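Local structure of leucine-rich Immune Molecule 1 (Anopheles gambiae, 3OJA) at residues L153-T158 against Q335-E340; L193-L198 against V216-L221. The protein probably acts in mosquito innate immunity, as a leucine-rich-repeat protein that pairs with a second protein through its C-terminal helical domain. All blocks are in the same frame, centred on the assembly; numbering follows the deposited sequence.

Overall arrangement
The two contacts illustrate how a repeat domain is built and how a helical domain is laid against it. Contact 2 lies within the repeats, where the neighbouring parallel strands 195-197 and 218-220 are joined by backbone bonds. Contact 1 ties the loop between strands 146-150 and 158-160 to helix 326-347, in the dimerization region. Along the chain contact 2 is nested inside the loop closed by contact 1, so repeats carrying the strands of contact 2 are passed before the chain returns as a helix. Their centres are 18 Å apart and their nearest atoms about 8 Å, without touching: one contact propagates the solenoid, the other docks a helix of the predicted coiled-coil region on it.

Contact 1 of 2, residues L153-T158 against Q335-E340; sequences LNEIDT and QARQRE
Leu153 and Arg337 form the nearest CA pair, 7.9 Å apart, too far for backbone-to-backbone bonding, so side chains reach across between loop 153-158 and helix 335-340, one of them to a main-chain carbonyl. Arg337 does most of the reaching. Its CG lies anti to the backbone N (chi1 -159°) and the chain stays extended from CG to NE, which carries the guanidinium from the helix out to the loop. There Arg337 NH2 donates to Asn154 O at 3.0 Å with an N-H...O angle of 159°. The oxygen sits at the guanidinium edge, near its plane, whereas the donor stands above the carbonyl plane by 36°; NH1 makes a weak hydrogen bond to Tyr178 O. Leu153 runs past the arginine in the opposite direction and divides its two methyls. Its CD2 lies over one guanidinium face, near the centre, and is 4.1 Å from Arg337 CG; the other branch turns to the next helical turn, where Leu153 CD1 is 4.1 Å from Glu340 CB. Ile341 and Leu344 of the same helix also pack on Leu153. Glu155 OE2 is 4.0 Å from Arg337 NH2, but well out of the guanidinium plane, so it offers charge without receiving an N-H; Lys131 is a second, weak ion partner. The backbone oxygen of Glu155 accepts a hydrogen bond from a basic side chain of another protein's chain.

Asn154, at the asparagine position of the repeat consensus, turns its side chain into the repeat stack, taking an N-H from Ile132 and giving one to Leu127 O. These bonds probably help to hold the carbonyl offered to Arg337. The chemistry is that of a mixed docking site: a leucine shields one face of a cation bound to backbone oxygens, and Glu155 probably adds electrostatic stabilisation.

Contact 2 of 2, residues L193-L198 against V216-L221; sequences LKTLDL and VTWISL
Trp218 and Asp197 both set CG anti to the backbone N, at chi1 -170° and -175°, and this sends indole and carboxylate out side by side from adjacent strands, pointing the same way. The benzene end of the indole reaches along the aspartate: Trp218 CH2 is 3.7 Å from Asp197 OD2, and Trp218 CZ3 is 3.8 Å from Asp197 CB. The carboxylate plane is turned about 60° from the ring, while Leu196 O lies at the ring edge. The other oxygen, Asp197 OD1, accepts from Ser199 N, just past the strand end, which helps fix the rotation of the carboxylate. Near the root of the tryptophan side chain, Thr195 CG2 is 3.7 Å from Trp218 CB.

On the reverse face Leu196 and Ile219 also run side by side, with Leu196 CD2 3.8 Å from Ile219 CD1, and they belong to the leucine-rich interior. Past the strand ends, Leu193 with Val216 and Leu198 with Leu221 extend the apolar row.

The backbone is bonded as a parallel pair. Leu196 gives its N-H to Trp218 O and takes one from Ser220, while Leu198 N to Ser220 O (2.8 Å) carries the pairing past the strand ends. At the start, Lys194 O accepts two bonds, from Thr217 N (2.9 Å) and Trp218 N (3.2 Å).

Thr195, Asp197, Trp218 and Ser220 thus share one face, as on the concave surface of a leucine-rich repeat solenoid. Strand 173-175 continues the series beyond Leu196 and Asp197. Strand 241-243 follows after Ile219 and Ser220, and its His241 stacks on the ring of Trp218.

Contact 1 of 2, residues L153-T158 against Q335-E340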
# COMPACT_ATOMS: atom_id res chain seq x y z
N LEU A 153 12.05 -4.64 -35.97
CA LEU A 153 11.67 -5.89 -35.28
C LEU A 153 12.75 -6.38 -34.32
O LEU A 153 12.97 -7.57 -34.18
CB LEU A 153 11.31 -7.01 -36.26
CG LEU A 153 9.95 -6.76 -36.89
CD1 LEU A 153 9.71 -7.61 -38.06
CD2 LEU A 153 8.95 -7.03 -35.87
N ASN A 154 13.41 -5.47 -33.63
CA ASN A 154 14.26 -5.92 -32.56
C ASN A 154 13.62 -5.67 -31.20
O ASN A 154 12.42 -5.71 -31.13
CB ASN A 154 15.63 -5.27 -32.69
CG ASN A 154 16.51 -6.05 -33.61
OD1 ASN A 154 17.42 -6.71 -33.19
ND2 ASN A 154 16.19 -6.02 -34.87
N GLU A 155 14.40 -5.45 -30.14
CA GLU A 155 13.82 -5.29 -28.81
C GLU A 155 14.43 -4.10 -28.06
O GLU A 155 14.69 -4.15 -26.86
CB GLU A 155 13.91 -6.60 -28.03
CG GLU A 155 12.59 -7.35 -28.14
CD GLU A 155 12.67 -8.83 -27.88
OE1 GLU A 155 13.30 -9.22 -26.87
OE2 GLU A 155 12.05 -9.61 -28.65
N ILE A 156 14.64 -3.00 -28.79
CA ILE A 156 15.25 -1.82 -28.24
C ILE A 156 14.22 -0.96 -27.49
O ILE A 156 13.08 -0.84 -27.94
CB ILE A 156 15.81 -1.00 -29.38
CG1 ILE A 156 16.90 -1.77 -30.08
CG2 ILE A 156 16.41 0.28 -28.87
CD1 ILE A 156 17.05 -1.35 -31.55
N ASP A 157 14.66 -0.39 -26.37
CA ASP A 157 13.84 0.50 -25.52
C ASP A 157 14.09 1.93 -25.81
O ASP A 157 13.17 2.70 -25.88
CB ASP A 157 14.28 0.46 -24.08
CG ASP A 157 14.19 -0.84 -23.53
OD1 ASP A 157 13.17 -1.49 -23.86
OD2 ASP A 157 15.15 -1.22 -22.83
N THR A 158 15.36 2.29 -25.88
CA THR A 158 15.74 3.67 -25.98
C THR A 158 16.89 3.86 -26.95
O THR A 158 17.88 3.19 -26.87
CB THR A 158 16.18 4.18 -24.60
OG1 THR A 158 17.39 3.51 -24.22
CG2 THR A 158 15.10 3.90 -23.56
N GLN A 335 -0.45 -8.70 -32.18
CA GLN A 335 -0.74 -9.44 -33.38
C GLN A 335 -0.09 -8.63 -34.47
O GLN A 335 0.51 -9.20 -35.39
CB GLN A 335 -2.25 -9.56 -33.63
CG GLN A 335 -2.96 -10.64 -32.84
CD GLN A 335 -4.45 -10.31 -32.59
OE1 GLN A 335 -5.05 -9.47 -33.28
NE2 GLN A 335 -5.04 -10.97 -31.59
N ALA A 336 -0.20 -7.30 -34.39
CA ALA A 336 0.43 -6.46 -35.40
C ALA A 336 1.90 -6.85 -35.51
O ALA A 336 2.43 -6.96 -36.62
CB ALA A 336 0.29 -5.00 -35.09
N ARG A 337 2.56 -7.08 -34.38
CA ARG A 337 3.97 -7.44 -34.41
C ARG A 337 4.20 -8.83 -35.05
O ARG A 337 5.07 -8.98 -35.91
CB ARG A 337 4.56 -7.40 -33.01
CG ARG A 337 6.06 -7.27 -33.01
CD ARG A 337 6.59 -7.60 -31.66
NE ARG A 337 7.98 -8.03 -31.67
CZ ARG A 337 9.03 -7.21 -31.72
NH1 ARG A 337 8.86 -5.91 -31.83
NH2 ARG A 337 10.25 -7.70 -31.68
N GLN A 338 3.43 -9.83 -34.63
CA GLN A 338 3.61 -11.18 -35.14
C GLN A 338 3.20 -11.30 -36.59
O GLN A 338 3.63 -12.20 -37.27
CB GLN A 338 2.80 -12.18 -34.34
CG GLN A 338 3.23 -13.61 -34.58
CD GLN A 338 4.40 -14.04 -33.71
OE1 GLN A 338 4.29 -14.15 -32.47
NE2 GLN A 338 5.54 -14.30 -34.36
N ARG A 339 2.36 -10.40 -37.08
CA ARG A 339 2.08 -10.42 -38.50
C ARG A 339 3.29 -9.88 -39.23
O ARG A 339 3.54 -10.27 -40.35
CB ARG A 339 0.82 -9.62 -38.88
CG ARG A 339 -0.45 -10.38 -38.66
CD ARG A 339 -1.70 -9.60 -39.06
NE ARG A 339 -2.70 -9.64 -37.97
CZ ARG A 339 -3.02 -8.59 -37.20
NH1 ARG A 339 -2.46 -7.39 -37.40
NH2 ARG A 339 -3.92 -8.74 -36.23
N GLU A 340 4.04 -8.97 -38.62
CA GLU A 340 5.17 -8.38 -39.32
C GLU A 340 6.28 -9.38 -39.33
O GLU A 340 6.97 -9.49 -40.31
CB GLU A 340 5.65 -7.07 -38.70
CG GLU A 340 4.87 -5.83 -39.16
CD GLU A 340 5.21 -5.37 -40.58
OE1 GLU A 340 6.41 -5.43 -40.98
OE2 GLU A 340 4.27 -4.93 -41.28

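Contact 2 of 2, residues L193-L198 against V216-L221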
# COMPACT_ATOMS: atom_id res chain seq x y z
N LEU A 193 21.69 11.59 -43.71
CA LEU A 193 20.51 10.78 -43.44
C LEU A 193 19.33 11.09 -44.35
O LEU A 193 18.82 12.18 -44.34
CB LEU A 193 20.05 10.90 -41.97
CG LEU A 193 19.08 9.81 -41.44
CD1 LEU A 193 19.81 8.61 -40.97
CD2 LEU A 193 18.34 10.29 -40.33
N LYS A 194 18.91 10.09 -45.13
CA LYS A 194 17.82 10.25 -46.09
C LYS A 194 16.54 9.79 -45.48
O LYS A 194 15.52 10.44 -45.69
CB LYS A 194 18.03 9.47 -47.42
CG LYS A 194 19.27 9.87 -48.24
CD LYS A 194 19.27 9.33 -49.68
CE LYS A 194 20.68 8.91 -50.15
NZ LYS A 194 21.72 10.00 -49.88
N THR A 195 16.55 8.64 -44.78
CA THR A 195 15.34 8.18 -44.09
C THR A 195 15.51 7.61 -42.65
O THR A 195 16.51 6.99 -42.34
CB THR A 195 14.62 7.07 -44.83
OG1 THR A 195 15.27 5.86 -44.51
CG2 THR A 195 14.56 7.30 -46.30
N LEU A 196 14.49 7.84 -41.81
CA LEU A 196 14.47 7.44 -40.38
C LEU A 196 13.09 6.83 -40.16
O LEU A 196 12.08 7.45 -40.47
CB LEU A 196 14.64 8.68 -39.47
CG LEU A 196 14.42 8.51 -37.95
CD1 LEU A 196 15.32 7.47 -37.26
CD2 LEU A 196 14.57 9.88 -37.24
N ASP A 197 13.00 5.62 -39.68
CA ASP A 197 11.68 5.01 -39.54
C ASP A 197 11.47 4.62 -38.08
O ASP A 197 12.11 3.67 -37.62
CB ASP A 197 11.50 3.80 -40.44
CG ASP A 197 10.10 3.28 -40.38
OD1 ASP A 197 9.43 3.69 -39.43
OD2 ASP A 197 9.64 2.50 -41.25
N LEU A 198 10.64 5.34 -37.33
CA LEU A 198 10.38 4.95 -35.96
C LEU A 198 8.96 4.42 -35.86
O LEU A 198 8.46 4.22 -34.82
CB LEU A 198 10.63 6.09 -35.00
CG LEU A 198 12.11 6.07 -34.67
CD1 LEU A 198 12.67 7.37 -34.03
CD2 LEU A 198 12.32 4.92 -33.78
N VAL A 216 16.24 14.74 -43.29
CA VAL A 216 15.66 13.60 -43.99
C VAL A 216 14.64 14.00 -45.04
O VAL A 216 14.07 15.08 -45.01
CB VAL A 216 15.08 12.54 -43.03
CG1 VAL A 216 16.18 12.04 -42.11
CG2 VAL A 216 13.86 13.07 -42.22
N THR A 217 14.47 13.10 -45.99
CA THR A 217 13.46 13.19 -47.01
C THR A 217 12.23 12.55 -46.45
O THR A 217 11.12 13.01 -46.67
CB THR A 217 13.91 12.33 -48.22
OG1 THR A 217 15.10 12.89 -48.77
CG2 THR A 217 12.82 12.25 -49.31
N TRP A 218 12.46 11.45 -45.72
CA TRP A 218 11.40 10.56 -45.29
C TRP A 218 11.55 10.22 -43.79
O TRP A 218 12.64 9.88 -43.31
CB TRP A 218 11.45 9.33 -46.17
CG TRP A 218 10.34 8.35 -46.10
CD1 TRP A 218 9.46 8.02 -47.11
CD2 TRP A 218 10.07 7.45 -45.02
NE1 TRP A 218 8.63 6.99 -46.70
CE2 TRP A 218 8.99 6.61 -45.43
CE3 TRP A 218 10.63 7.27 -43.76
CZ2 TRP A 218 8.46 5.62 -44.59
CZ3 TRP A 218 10.09 6.24 -42.93
CH2 TRP A 218 9.02 5.45 -43.35
N ILE A 219 10.45 10.35 -43.04
CA ILE A 219 10.42 10.09 -41.59
C ILE A 219 9.06 9.60 -41.20
O ILE A 219 8.04 10.15 -41.61
CB ILE A 219 10.67 11.33 -40.75
CG1 ILE A 219 10.67 10.97 -39.31
CG2 ILE A 219 9.63 12.38 -40.99
CD1 ILE A 219 11.57 11.91 -38.48
N SER A 220 9.04 8.55 -40.41
CA SER A 220 7.81 8.10 -39.82
C SER A 220 7.88 7.99 -38.28
O SER A 220 8.82 7.43 -37.71
CB SER A 220 7.40 6.79 -40.44
OG SER A 220 6.21 6.39 -39.86
N LEU A 221 6.89 8.55 -37.59
CA LEU A 221 6.61 8.18 -36.20
C LEU A 221 5.20 7.61 -36.13
O LEU A 221 4.52 7.70 -35.13
CB LEU A 221 6.78 9.36 -35.27
CG LEU A 221 8.27 9.49 -34.99
CD1 LEU A 221 8.88 10.48 -35.88
CD2 LEU A 221 8.58 9.92 -33.57